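Local atomic coordinates of phosphate-binding protein pstS 2 (Streptococcus pneumoniae, PDB entry 4H1X), a protein that probably serves as the solute-binding component of the PstSACB ABC transporter, which imports phosphate into the cell. Residues Thr10-Ser15 and Ala65-Tyr70; Ser79-Glu84 and Val234-Asp239; Leu102-Asn107 and Met209-Leu214; Tyr70-Ser75 and Ala228-Ala233. All coordinates share one frame; numbering follows the deposited sequence. Where two conformers were deposited one is given.

Contact 1 (Thr10-Ser15 and Ala65-Tyr70); sequences TIEVIS and ANAIGY
The ring of Y70 reaches across to S15, and two waters lie against it: one sits over the centre of a ring face, 3.3 Å above the plane, the other lies in the plane at its edge. The first accepts from Y70 N and donates to I14 O, with 2.7 Å between I14 O and the water oxygen, so it joins the backbones just past their last direct bond. The second links S15 OG to Y70 OH. CG of Y70 stands between the backbone N and the carbonyl carbon (chi1 49°), which carries the ring toward S15; F26 stacks on it, and R16 N also bonds its hydroxyl. A tyrosine suits this place, with a flat ring for F26 and a hydroxyl for the water and R16 N.

Further back the strands run parallel. E12 N donates almost straight (179°) to N66 O at 2.9 Å, arriving above the carbonyl plane, and N66 O takes a second bond from W261 NE1. E12 O then receives I68 N at 3.0 Å, and I14 N meets I68 O at 2.8 Å.

Side chains pack on both faces. CG2 of I11 meets CG2 of I68 at 3.6 Å, branched chains that fill the space beneath helix 247-254. On the other face the small A67 CB lies 4.0 Å from I14 CG1, and G69, lacking a side chain, leaves room beside I14. Strand 49-51, helix 54-63 and strand 67-72 form a beta-alpha-beta crossover passing over strand 12-16, a topology typical of the first lobe of periplasmic binding proteins.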
loop_
_atom_site.group_PDB
_atom_site.type_symbol
_atom_site.label_atom_id
_atom_site.label_comp_id
_atom_site.label_asym_id
_atom_site.label_seq_id
_atom_site.Cartn_x
_atom_site.Cartn_y
_atom_site.Cartn_z
ATOM N N THR A 10 5.173 19.515 -22.458
ATOM C CA THR A 10 6.102 19.060 -21.412
ATOM C C THR A 10 5.362 18.330 -20.269
ATOM O O THR A 10 4.462 18.912 -19.653
ATOM C CB THR A 10 6.879 20.265 -20.864
ATOM O OG1 THR A 10 7.431 20.996 -21.960
ATOM C CG2 THR A 10 7.981 19.871 -19.867
ATOM N N ILE A 11 5.787 17.102 -19.952
ATOM C CA ILE A 11 5.146 16.323 -18.874
ATOM C C ILE A 11 5.495 16.931 -17.504
ATOM O O ILE A 11 6.678 17.168 -17.213
ATOM C CB ILE A 11 5.542 14.818 -18.947
ATOM C CG1 ILE A 11 5.137 14.186 -20.313
ATOM C CG2 ILE A 11 4.929 14.010 -17.783
ATOM C CD1 ILE A 11 5.689 12.772 -20.528
ATOM N N GLU A 12 4.467 17.186 -16.677
ATOM C CA GLU A 12 4.651 17.707 -15.322
ATOM C C GLU A 12 4.521 16.520 -14.366
ATOM O O GLU A 12 3.415 16.037 -14.113
ATOM C CB GLU A 12 3.653 18.836 -15.006
ATOM C CG GLU A 12 3.936 19.564 -13.695
ATOM C CD GLU A 12 2.801 20.374 -13.086
ATOM O OE1 GLU A 12 1.873 20.775 -13.826
ATOM O OE2 GLU A 12 2.862 20.636 -11.862
ATOM N N VAL A 13 5.661 15.999 -13.904
ATOM C CA VAL A 13 5.672 14.841 -13.017
ATOM C C VAL A 13 5.319 15.297 -11.591
ATOM O O VAL A 13 5.969 16.188 -11.037
ATOM C CB VAL A 13 7.051 14.117 -13.071
ATOM C CG1 VAL A 13 7.110 12.955 -12.091
ATOM C CG2 VAL A 13 7.369 13.643 -14.512
ATOM N N ILE A 14 4.292 14.699 -11.017
ATOM C CA ILE A 14 3.889 14.971 -9.633
ATOM C C ILE A 14 4.414 13.833 -8.778
ATOM O O ILE A 14 3.987 12.697 -8.969
ATOM C CB ILE A 14 2.337 15.137 -9.451
ATOM C CG1 ILE A 14 1.676 16.123 -10.471
ATOM C CG2 ILE A 14 1.973 15.477 -7.983
ATOM C CD1 ILE A 14 2.244 17.495 -10.568
ATOM N N SER A 15 5.327 14.128 -7.848
ATOM C CA SER A 15 5.860 13.110 -6.939
ATOM C C SER A 15 5.260 13.284 -5.546
ATOM O O SER A 15 4.894 14.401 -5.162
ATOM C CB SER A 15 7.382 13.223 -6.858
ATOM O OG SER A 15 7.898 12.435 -5.798
ATOM N N ALA A 65 -3.356 20.175 -17.172
ATOM C CA ALA A 65 -3.554 19.275 -18.321
ATOM C C ALA A 65 -2.360 18.341 -18.611
ATOM O O ALA A 65 -2.577 17.237 -19.122
ATOM C CB ALA A 65 -3.863 20.070 -19.578
ATOM N N ASN A 66 -1.125 18.807 -18.342
ATOM C CA ASN A 66 0.109 18.058 -18.638
ATOM C C ASN A 66 0.637 17.220 -17.477
ATOM O O ASN A 66 1.733 16.651 -17.595
ATOM C CB ASN A 66 1.211 19.041 -19.024
ATOM C CG ASN A 66 0.978 19.770 -20.324
ATOM O OD1 ASN A 66 0.372 19.250 -21.263
ATOM N ND2 ASN A 66 1.503 20.981 -20.419
ATOM N N ALA A 67 -0.109 17.134 -16.367
ATOM C CA ALA A 67 0.443 16.464 -15.200
ATOM C C ALA A 67 0.200 14.948 -15.180
ATOM O O ALA A 67 -0.717 14.423 -15.824
ATOM C CB ALA A 67 -0.104 17.104 -13.916
ATOM N N ILE A 68 1.064 14.253 -14.439
ATOM C CA ILE A 68 0.950 12.824 -14.171
ATOM C C ILE A 68 1.375 12.582 -12.729
ATOM O O ILE A 68 2.355 13.183 -12.261
ATOM C CB ILE A 68 1.760 11.949 -15.175
ATOM C CG1 ILE A 68 1.439 10.431 -15.003
ATOM C CG2 ILE A 68 3.292 12.216 -15.097
ATOM C CD1 ILE A 68 2.130 9.592 -16.085
ATOM N N GLY A 69 0.660 11.695 -12.052
ATOM C CA GLY A 69 0.975 11.381 -10.660
ATOM C C GLY A 69 0.543 9.970 -10.328
ATOM O O GLY A 69 0.055 9.240 -11.202
ATOM N N TYR A 70 0.749 9.568 -9.065
ATOM C CA TYR A 70 0.339 8.235 -8.641
ATOM C C TYR A 70 -0.402 8.347 -7.313
ATOM O O TYR A 70 -0.048 9.174 -6.461
ATOM C CB TYR A 70 1.514 7.239 -8.550
ATOM C CG TYR A 70 2.692 7.789 -7.768
ATOM C CD1 TYR A 70 2.712 7.745 -6.374
ATOM C CD2 TYR A 70 3.793 8.339 -8.419
ATOM C CE1 TYR A 70 3.779 8.287 -5.649
ATOM C CE2 TYR A 70 4.856 8.888 -7.706
ATOM C CZ TYR A 70 4.858 8.838 -6.325
ATOM O OH TYR A 70 5.920 9.383 -5.640
HETATM O O HOH W 1 2.340 11.305 -7.368
HETATM O O HOH W 2 8.218 9.836 -6.845
#

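Contact 2 (Ser79-Glu84 and Val234-Asp239); sequences SVKALE and VVVNND
K81 and A82 pair antiparallel with V236 and V235, joining strand 81-85 to the later part of strand 223-236 in the sheet of the first lobe of this periplasmic-binding-protein fold. K81 and V236 form the hydrogen-bonded pair: K81 N reaches V236 O at 2.8 Å and V236 N returns to K81 O at 2.9 Å. A82 and V235 are the non-hydrogen-bonded pair, beyond which L83 N donates to V234 O at 2.8 Å.

Branched valines and a leucine suit the buried faces. V80 CG2 touches V235 CG1 at 3.7 Å on the face turned to helix 54-63. On the other face L83 crosses V236 at about a right angle, its CD1 3.7 Å from V236 CG1, while the same methyl also reaches V234.

Polar groups gather where the strands part. N237 OD1 accepts from D239 N in an Asx turn, and N238 ND2 bonds to K78 O. K81 leaves with CG anti to N (chi1 179°) and bends at chi3, bringing its ammonium group to the carbonyls of N240 and A242; a water that accepts from K81 NZ at 2.8 Å donates in turn to N238 O at 2.7 Å.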
loop_
_atom_site.group_PDB
_atom_site.type_symbol
_atom_site.label_atom_id
_atom_site.label_comp_id
_atom_site.label_asym_id
_atom_site.label_seq_id
_atom_site.Cartn_x
_atom_site.Cartn_y
_atom_site.Cartn_z
ATOM N N SER A 79 -12.469 12.749 -11.380
ATOM C CA SER A 79 -11.800 14.035 -11.609
ATOM C C SER A 79 -10.443 13.865 -12.310
ATOM O O SER A 79 -9.849 14.848 -12.768
ATOM C CB SER A 79 -11.625 14.777 -10.292
ATOM O OG SER A 79 -12.891 15.119 -9.753
ATOM N N VAL A 80 -9.946 12.626 -12.370
ATOM C CA VAL A 80 -8.687 12.301 -13.045
ATOM C C VAL A 80 -8.905 11.008 -13.851
ATOM O O VAL A 80 -9.912 10.308 -13.652
ATOM C CB VAL A 80 -7.473 12.182 -12.079
ATOM C CG1 VAL A 80 -7.166 13.490 -11.340
ATOM C CG2 VAL A 80 -7.656 11.028 -11.103
ATOM N N LYS A 81 -7.936 10.655 -14.700
ATOM C CA LYS A 81 -8.035 9.438 -15.503
ATOM C C LYS A 81 -6.884 8.466 -15.174
ATOM O O LYS A 81 -5.727 8.855 -15.266
ATOM C CB LYS A 81 -8.020 9.795 -16.986
ATOM C CG LYS A 81 -8.102 8.567 -17.890
ATOM C CD LYS A 81 -8.382 8.909 -19.337
ATOM C CE LYS A 81 -7.164 9.327 -20.096
ATOM N NZ LYS A 81 -7.454 9.454 -21.557
ATOM N N ALA A 82 -7.198 7.224 -14.812
ATOM C CA ALA A 82 -6.154 6.222 -14.548
ATOM C C ALA A 82 -5.665 5.646 -15.885
ATOM O O ALA A 82 -6.477 5.251 -16.747
ATOM C CB ALA A 82 -6.660 5.103 -13.638
ATOM N N LEU A 83 -4.331 5.626 -16.066
ATOM C CA LEU A 83 -3.733 5.027 -17.251
ATOM C C LEU A 83 -3.771 3.519 -17.145
ATOM O O LEU A 83 -3.687 2.972 -16.044
ATOM C CB LEU A 83 -2.260 5.477 -17.422
ATOM C CG LEU A 83 -1.992 6.949 -17.763
ATOM C CD1 LEU A 83 -0.482 7.233 -17.804
ATOM C CD2 LEU A 83 -2.629 7.347 -19.076
ATOM N N GLU A 84 -3.865 2.838 -18.294
ATOM C CA GLU A 84 -3.711 1.392 -18.301
ATOM C C GLU A 84 -2.194 1.135 -18.285
ATOM O O GLU A 84 -1.445 1.935 -18.858
ATOM C CB GLU A 84 -4.408 0.775 -19.535
ATOM C CG GLU A 84 -5.921 0.967 -19.482
ATOM C CD GLU A 84 -6.703 0.296 -20.596
ATOM O OE1 GLU A 84 -6.076 -0.160 -21.581
ATOM O OE2 GLU A 84 -7.949 0.238 -20.486
ATOM N N VAL A 234 -1.868 5.170 -11.752
ATOM C CA VAL A 234 -1.104 6.246 -12.393
ATOM C C VAL A 234 -2.144 7.107 -13.055
ATOM O O VAL A 234 -2.895 6.613 -13.917
ATOM C CB VAL A 234 -0.033 5.725 -13.375
ATOM C CG1 VAL A 234 0.673 6.898 -14.050
ATOM C CG2 VAL A 234 0.977 4.841 -12.654
ATOM N N VAL A 235 -2.227 8.365 -12.652
ATOM C CA VAL A 235 -3.323 9.206 -13.092
ATOM C C VAL A 235 -2.840 10.424 -13.894
ATOM O O VAL A 235 -1.794 11.014 -13.598
ATOM C CB VAL A 235 -4.213 9.654 -11.886
ATOM C CG1 VAL A 235 -5.012 8.475 -11.315
ATOM C CG2 VAL A 235 -3.394 10.338 -10.771
ATOM N N VAL A 236 -3.638 10.788 -14.887
ATOM C CA VAL A 236 -3.436 11.930 -15.773
ATOM C C VAL A 236 -4.709 12.790 -15.767
ATOM O O VAL A 236 -5.740 12.377 -15.232
ATOM C CB VAL A 236 -3.048 11.496 -17.221
ATOM C CG1 VAL A 236 -1.729 10.724 -17.240
ATOM C CG2 VAL A 236 -4.175 10.699 -17.895
ATOM N N ASN A 237 -4.626 13.979 -16.362
ATOM C CA ASN A 237 -5.773 14.862 -16.462
ATOM C C ASN A 237 -6.775 14.258 -17.446
ATOM O O ASN A 237 -6.367 13.574 -18.382
ATOM C CB ASN A 237 -5.300 16.233 -16.933
ATOM C CG ASN A 237 -6.361 17.293 -16.831
ATOM O OD1 ASN A 237 -7.202 17.448 -17.713
ATOM N ND2 ASN A 237 -6.321 18.059 -15.760
ATOM N N ASN A 238 -8.068 14.465 -17.218
ATOM C CA ASN A 238 -9.121 13.964 -18.124
ATOM C C ASN A 238 -8.973 14.495 -19.571
ATOM O O ASN A 238 -9.437 13.843 -20.506
ATOM C CB ASN A 238 -10.498 14.317 -17.571
ATOM C CG ASN A 238 -10.978 13.339 -16.553
ATOM O OD1 ASN A 238 -10.844 12.116 -16.730
ATOM N ND2 ASN A 238 -11.545 13.854 -15.468
ATOM N N ASP A 239 -8.319 15.656 -19.754
ATOM C CA ASP A 239 -8.033 16.271 -21.065
ATOM C C ASP A 239 -6.974 15.497 -21.876
ATOM O O ASP A 239 -6.849 15.705 -23.098
ATOM C CB ASP A 239 -7.502 17.698 -20.861
ATOM C CG ASP A 239 -8.530 18.761 -20.522
ATOM O OD1 ASP A 239 -9.708 18.404 -20.307
ATOM O OD2 ASP A 239 -8.147 19.945 -20.447
HETATM O O HOH W 3 -8.710 16.001 -14.943
HETATM O O HOH W 4 -11.885 9.947 -15.817
HETATM O O HOH W 5 -9.534 11.320 -21.481
HETATM O O HOH W 6 -3.092 3.190 -13.336
#

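Contact 3 (Leu102-Asn107 and Met209-Leu214); sequences LQRPFN and MVSREL
Backbone hydrogen bonds join N107 and V210 as an antiparallel hydrogen-bonded pair: N107 N gives to V210 O and V210 N gives to N107 O, both at 2.8 Å. The CA of S211 adds a weaker CA-H...O contact to P105 O at 3.3 Å, just where strand 207-210 ends.

One side-chain bond prolongs the pairing. The CG of N107 lies beside its own N (chi1 -75°), which turns ND2 to R212 O at 3.0 Å. The acceptor lies in the amide plane, but the donor stands well above the carbonyl plane, and the bond is bent (141°). An asparagine fits here because its amide can donate to a carbonyl that has left the regular strand.

A water bridges R104 and S211, accepting from R104 NH1 at 2.7 Å, at the guanidinium edge, and donating to S211 O.

By packing, S211 CB touches both R104 NH1, at 3.7 Å, and F106 CD1, obliquely to each flat group. F106 CE1 lies over one face of the R104 guanidinium, away from its centre, with R104 NE in plane at that ring's edge. S211 OG itself bonds to S163 OG.

R104 is a buried positive group steered by the carboxylate of D230 through NE and by S165 through NH1. Its side chain comes within about 4 Å (nearest atoms) of a bound citric acid, probably from the crystallisation liquor, which is consistent with an anion pocket between the lobes.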
loop_
_atom_site.group_PDB
_atom_site.type_symbol
_atom_site.label_atom_id
_atom_site.label_comp_id
_atom_site.label_asym_id
_atom_site.label_seq_id
_atom_site.Cartn_x
_atom_site.Cartn_y
_atom_site.Cartn_z
ATOM N N LEU A 102 1.198 -2.758 -10.664
ATOM C CA LEU A 102 1.475 -1.755 -9.625
ATOM C C LEU A 102 0.616 -2.030 -8.419
ATOM O O LEU A 102 -0.478 -1.472 -8.262
ATOM C CB LEU A 102 1.255 -0.325 -10.115
ATOM C CG LEU A 102 1.992 0.095 -11.370
ATOM C CD1 LEU A 102 1.440 1.398 -11.863
ATOM C CD2 LEU A 102 3.482 0.213 -11.121
ATOM N N GLN A 103 1.084 -2.950 -7.593
ATOM C CA GLN A 103 0.365 -3.348 -6.385
ATOM C C GLN A 103 1.345 -3.923 -5.404
ATOM O O GLN A 103 2.451 -4.367 -5.771
ATOM C CB GLN A 103 -0.728 -4.392 -6.710
ATOM C CG GLN A 103 -0.168 -5.698 -7.311
ATOM C CD GLN A 103 -1.181 -6.802 -7.317
ATOM O OE1 GLN A 103 -1.502 -7.403 -6.276
ATOM N NE2 GLN A 103 -1.740 -7.065 -8.483
ATOM N N ARG A 104 0.937 -3.909 -4.140
ATOM C CA ARG A 104 1.743 -4.468 -3.077
ATOM C C ARG A 104 0.826 -5.050 -2.023
ATOM O O ARG A 104 -0.288 -4.539 -1.812
ATOM C CB ARG A 104 2.674 -3.405 -2.460
ATOM C CG ARG A 104 1.915 -2.171 -1.975
ATOM C CD ARG A 104 2.757 -1.246 -1.151
ATOM N NE ARG A 104 1.998 -0.049 -0.800
ATOM C CZ ARG A 104 2.404 0.862 0.070
ATOM N NH1 ARG A 104 3.569 0.724 0.692
ATOM N NH2 ARG A 104 1.639 1.904 0.350
ATOM N N PRO A 105 1.300 -6.083 -1.312
ATOM C CA PRO A 105 0.476 -6.634 -0.235
ATOM C C PRO A 105 0.653 -5.849 1.055
ATOM O O PRO A 105 1.735 -5.275 1.301
ATOM C CB PRO A 105 1.035 -8.052 -0.077
ATOM C CG PRO A 105 2.512 -7.908 -0.417
ATOM C CD PRO A 105 2.587 -6.809 -1.458
ATOM N N PHE A 106 -0.398 -5.842 1.889
ATOM C CA PHE A 106 -0.306 -5.383 3.263
ATOM C C PHE A 106 -0.314 -6.647 4.097
ATOM O O PHE A 106 -1.362 -7.302 4.236
ATOM C CB PHE A 106 -1.427 -4.432 3.665
ATOM C CG PHE A 106 -1.357 -3.007 3.166
ATOM C CD1 PHE A 106 -0.327 -2.593 2.319
ATOM C CD2 PHE A 106 -2.271 -2.056 3.614
ATOM C CE1 PHE A 106 -0.230 -1.253 1.910
ATOM C CE2 PHE A 106 -2.173 -0.718 3.200
ATOM C CZ PHE A 106 -1.170 -0.335 2.328
ATOM N N ASN A 107 0.885 -7.079 4.488
ATOM C CA ASN A 107 1.061 -8.277 5.284
ATOM C C ASN A 107 1.113 -7.969 6.767
ATOM O O ASN A 107 1.703 -6.969 7.188
ATOM C CB ASN A 107 2.379 -8.974 4.898
ATOM C CG ASN A 107 2.304 -9.687 3.578
ATOM O OD1 ASN A 107 1.329 -10.372 3.275
ATOM N ND2 ASN A 107 3.319 -9.533 2.764
HETATM N N MSE A 209 3.666 -5.494 10.872
HETATM C CA MSE A 209 3.050 -4.982 9.647
HETATM C C MSE A 209 4.145 -4.769 8.622
HETATM O O MSE A 209 5.110 -4.052 8.892
HETATM C CB MSE A 209 2.291 -3.661 9.865
HETATM C CG MSE A 209 1.306 -3.676 11.014
HETATM SE SE MSE A 209 0.482 -1.891 11.196
HETATM C CE MSE A 209 1.976 -0.843 11.873
ATOM N N VAL A 210 4.000 -5.400 7.464
ATOM C CA VAL A 210 5.004 -5.420 6.386
ATOM C C VAL A 210 4.276 -5.118 5.079
ATOM O O VAL A 210 3.401 -5.882 4.695
ATOM C CB VAL A 210 5.731 -6.804 6.380
ATOM C CG1 VAL A 210 6.738 -6.893 5.224
ATOM C CG2 VAL A 210 6.428 -7.077 7.725
ATOM N N SER A 211 4.622 -4.013 4.393
ATOM C CA SER A 211 3.897 -3.627 3.162
ATOM C C SER A 211 4.628 -4.097 1.885
ATOM O O SER A 211 4.653 -3.390 0.875
ATOM C CB SER A 211 3.699 -2.109 3.137
ATOM O OG SER A 211 4.937 -1.490 3.454
ATOM N N ARG A 212 5.191 -5.308 1.928
ATOM C CA ARG A 212 5.931 -5.903 0.809
ATOM C C ARG A 212 6.106 -7.377 1.077
ATOM O O ARG A 212 5.762 -7.840 2.168
ATOM C CB ARG A 212 7.324 -5.234 0.684
ATOM C CG ARG A 212 8.157 -5.284 1.970
ATOM C CD ARG A 212 9.620 -4.882 1.792
ATOM N NE ARG A 212 10.327 -4.712 3.073
ATOM C CZ ARG A 212 10.790 -5.717 3.821
ATOM N NH1 ARG A 212 10.613 -6.974 3.438
ATOM N NH2 ARG A 212 11.431 -5.468 4.964
ATOM N N GLU A 213 6.657 -8.109 0.112
ATOM C CA GLU A 213 6.950 -9.521 0.322
ATOM C C GLU A 213 8.094 -9.608 1.335
ATOM O O GLU A 213 8.924 -8.692 1.399
ATOM C CB GLU A 213 7.320 -10.190 -1.021
ATOM C CG GLU A 213 7.322 -11.711 -1.001
ATOM C CD GLU A 213 7.766 -12.396 -2.284
ATOM O OE1 GLU A 213 7.923 -11.703 -3.315
ATOM O OE2 GLU A 213 8.005 -13.626 -2.244
ATOM N N LEU A 214 8.129 -10.667 2.137
ATOM C CA LEU A 214 9.231 -10.857 3.095
ATOM C C LEU A 214 10.350 -11.581 2.365
ATOM O O LEU A 214 10.070 -12.397 1.497
ATOM C CB LEU A 214 8.761 -11.707 4.285
ATOM C CG LEU A 214 8.053 -10.986 5.444
ATOM C CD1 LEU A 214 6.653 -10.587 5.057
ATOM C CD2 LEU A 214 7.977 -11.902 6.643
HETATM O O HOH W 7 5.856 -0.692 0.454
#

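Contact 4 (Tyr70-Ser75 and Ala228-Ala233); sequences YISLGS and ALDGIA
L73 N donates to G231 O at 2.8 Å in a nearly straight bond (171°), entering well above the carbonyl plane as the chain turns out of strand 67-72. Within the strands, I71 and A233 form an antiparallel hydrogen-bonded pair: A233 N reaches I71 O at 2.8 Å and I71 N reaches A233 O at 2.9 Å. Each of these oxygens has a second, weaker contact from a CA-H group, I232 CA at I71 O and Y70 CA at A233 O.

The turn continues as a short 3-10 segment, in which S75 N bonds back to S72 O. G231, with no side chain, suits its place opposite, because L73 CD2 stands close to where a side chain would begin; L73 CB comes within 3.4 Å of G231 O. With CG anti to its N (chi1 -178°), L73 lays CD1 on A233 CB at 3.9 Å, and I71 CG1 approaches the same small methyl group. On the other side of the pairing I232 CG2 touches Y70 CB at 3.8 Å.

The polar side chains meet through water. A water 2.9 Å from S72 OG donates to D230 OD1 at 3.2 Å and so bridges the two side chains. OD2 is taken up by R104, and a bound citric acid makes a weak hydrogen bond with S72 OG. The serine thus offers a neutral hydroxyl to the ligand, with the carboxylate joined to it through the water, a combination consistent with an anion-binding pocket.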
loop_
_atom_site.group_PDB
_atom_site.type_symbol
_atom_site.label_atom_id
_atom_site.label_comp_id
_atom_site.label_asym_id
_atom_site.label_seq_id
_atom_site.Cartn_x
_atom_site.Cartn_y
_atom_site.Cartn_z
ATOM N N TYR A 70 0.749 9.568 -9.065
ATOM C CA TYR A 70 0.339 8.235 -8.641
ATOM C C TYR A 70 -0.402 8.347 -7.313
ATOM O O TYR A 70 -0.048 9.174 -6.461
ATOM C CB TYR A 70 1.514 7.239 -8.550
ATOM C CG TYR A 70 2.692 7.789 -7.768
ATOM C CD1 TYR A 70 2.712 7.745 -6.374
ATOM C CD2 TYR A 70 3.793 8.339 -8.419
ATOM C CE1 TYR A 70 3.779 8.287 -5.649
ATOM C CE2 TYR A 70 4.856 8.888 -7.706
ATOM C CZ TYR A 70 4.858 8.838 -6.325
ATOM O OH TYR A 70 5.920 9.383 -5.640
ATOM N N ILE A 71 -1.441 7.533 -7.154
ATOM C CA ILE A 71 -2.258 7.498 -5.934
ATOM C C ILE A 71 -2.652 6.068 -5.605
ATOM O O ILE A 71 -2.648 5.180 -6.482
ATOM C CB ILE A 71 -3.581 8.344 -6.113
ATOM C CG1 ILE A 71 -4.475 7.755 -7.268
ATOM C CG2 ILE A 71 -3.319 9.868 -6.293
ATOM C CD1 ILE A 71 -5.846 8.393 -7.529
ATOM N N SER A 72 -3.071 5.857 -4.347
ATOM C CA SER A 72 -3.644 4.584 -3.925
ATOM C C SER A 72 -4.877 4.336 -4.810
ATOM O O SER A 72 -5.678 5.262 -5.018
ATOM C CB SER A 72 -4.027 4.657 -2.444
ATOM O OG SER A 72 -2.891 4.872 -1.624
ATOM N N LEU A 73 -5.019 3.133 -5.380
ATOM C CA LEU A 73 -6.128 2.800 -6.287
ATOM C C LEU A 73 -7.527 3.099 -5.693
ATOM O O LEU A 73 -8.378 3.596 -6.408
ATOM C CB LEU A 73 -6.045 1.332 -6.713
ATOM C CG LEU A 73 -7.095 0.832 -7.707
ATOM C CD1 LEU A 73 -7.102 1.673 -9.014
ATOM C CD2 LEU A 73 -6.858 -0.628 -8.030
ATOM N N GLY A 74 -7.727 2.821 -4.401
ATOM C CA GLY A 74 -9.000 3.071 -3.724
ATOM C C GLY A 74 -9.415 4.531 -3.667
ATOM O O GLY A 74 -10.583 4.837 -3.392
ATOM N N SER A 75 -8.467 5.442 -3.914
ATOM C CA SER A 75 -8.702 6.883 -3.892
ATOM C C SER A 75 -9.012 7.481 -5.270
ATOM O O SER A 75 -9.218 8.693 -5.356
ATOM C CB SER A 75 -7.496 7.595 -3.296
ATOM O OG SER A 75 -7.282 7.193 -1.951
ATOM N N ALA A 228 -4.709 -7.260 2.965
ATOM C CA ALA A 228 -5.197 -6.371 1.912
ATOM C C ALA A 228 -4.198 -6.279 0.786
ATOM O O ALA A 228 -2.994 -6.503 0.996
ATOM C CB ALA A 228 -5.441 -4.966 2.472
ATOM N N LEU A 229 -4.692 -5.898 -0.395
ATOM C CA LEU A 229 -3.859 -5.584 -1.551
ATOM C C LEU A 229 -4.042 -4.119 -1.828
ATOM O O LEU A 229 -5.175 -3.611 -1.835
ATOM C CB LEU A 229 -4.186 -6.433 -2.788
ATOM C CG LEU A 229 -4.044 -7.948 -2.639
ATOM C CD1 LEU A 229 -4.420 -8.626 -3.944
ATOM C CD2 LEU A 229 -2.633 -8.337 -2.232
ATOM N N ASP A 230 -2.930 -3.422 -1.965
ATOM C CA ASP A 230 -2.958 -1.997 -2.205
ATOM C C ASP A 230 -2.479 -1.744 -3.611
ATOM O O ASP A 230 -1.296 -1.923 -3.886
ATOM C CB ASP A 230 -2.078 -1.268 -1.171
ATOM C CG ASP A 230 -1.979 0.231 -1.395
ATOM O OD1 ASP A 230 -3.046 0.885 -1.582
ATOM O OD2 ASP A 230 -0.841 0.750 -1.420
ATOM N N GLY A 231 -3.404 -1.396 -4.499
ATOM C CA GLY A 231 -3.039 -1.086 -5.871
ATOM C C GLY A 231 -2.656 0.384 -5.953
ATOM O O GLY A 231 -3.060 1.196 -5.100
ATOM N N ILE A 232 -1.845 0.727 -6.948
ATOM C CA ILE A 232 -1.429 2.100 -7.214
ATOM C C ILE A 232 -1.908 2.453 -8.626
ATOM O O ILE A 232 -1.650 1.706 -9.571
ATOM C CB ILE A 232 0.097 2.298 -7.030
ATOM C CG1 ILE A 232 0.526 2.086 -5.550
ATOM C CG2 ILE A 232 0.545 3.683 -7.551
ATOM C CD1 ILE A 232 2.029 1.871 -5.347
ATOM N N ALA A 233 -2.649 3.544 -8.750
ATOM C CA ALA A 233 -3.133 4.052 -10.030
ATOM C C ALA A 233 -2.223 5.177 -10.480
ATOM O O ALA A 233 -1.857 6.044 -9.660
ATOM C CB ALA A 233 -4.567 4.572 -9.889
HETATM O O HOH W 8 -2.613 3.105 0.672
HETATM O O HOH W 9 -6.188 1.377 -2.287
#

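Overall arrangement
All four contacts are largely buried and belong to one mixed sheet, but they differ in place. Contacts 1 and 2 lie about 21 and 20 Å from the chain centre (centre to centre) and combine backbone pairing with aliphatic packing, with polar groups at their ends; I68 and V234 pack between them. Contacts 3 and 4 lie about 7 Å from the centre and are where charged groups meet, R104 of one with D230 of the other, near the citrate. Waters of contact 2 link strand edges; one of contact 4 joins a carboxylate to a hydroxyl. Strand 67-72 serves contacts 1 and 4, which share Y70, and strand 223-236 serves contacts 2 and 4. Contact 1 alone is parallel.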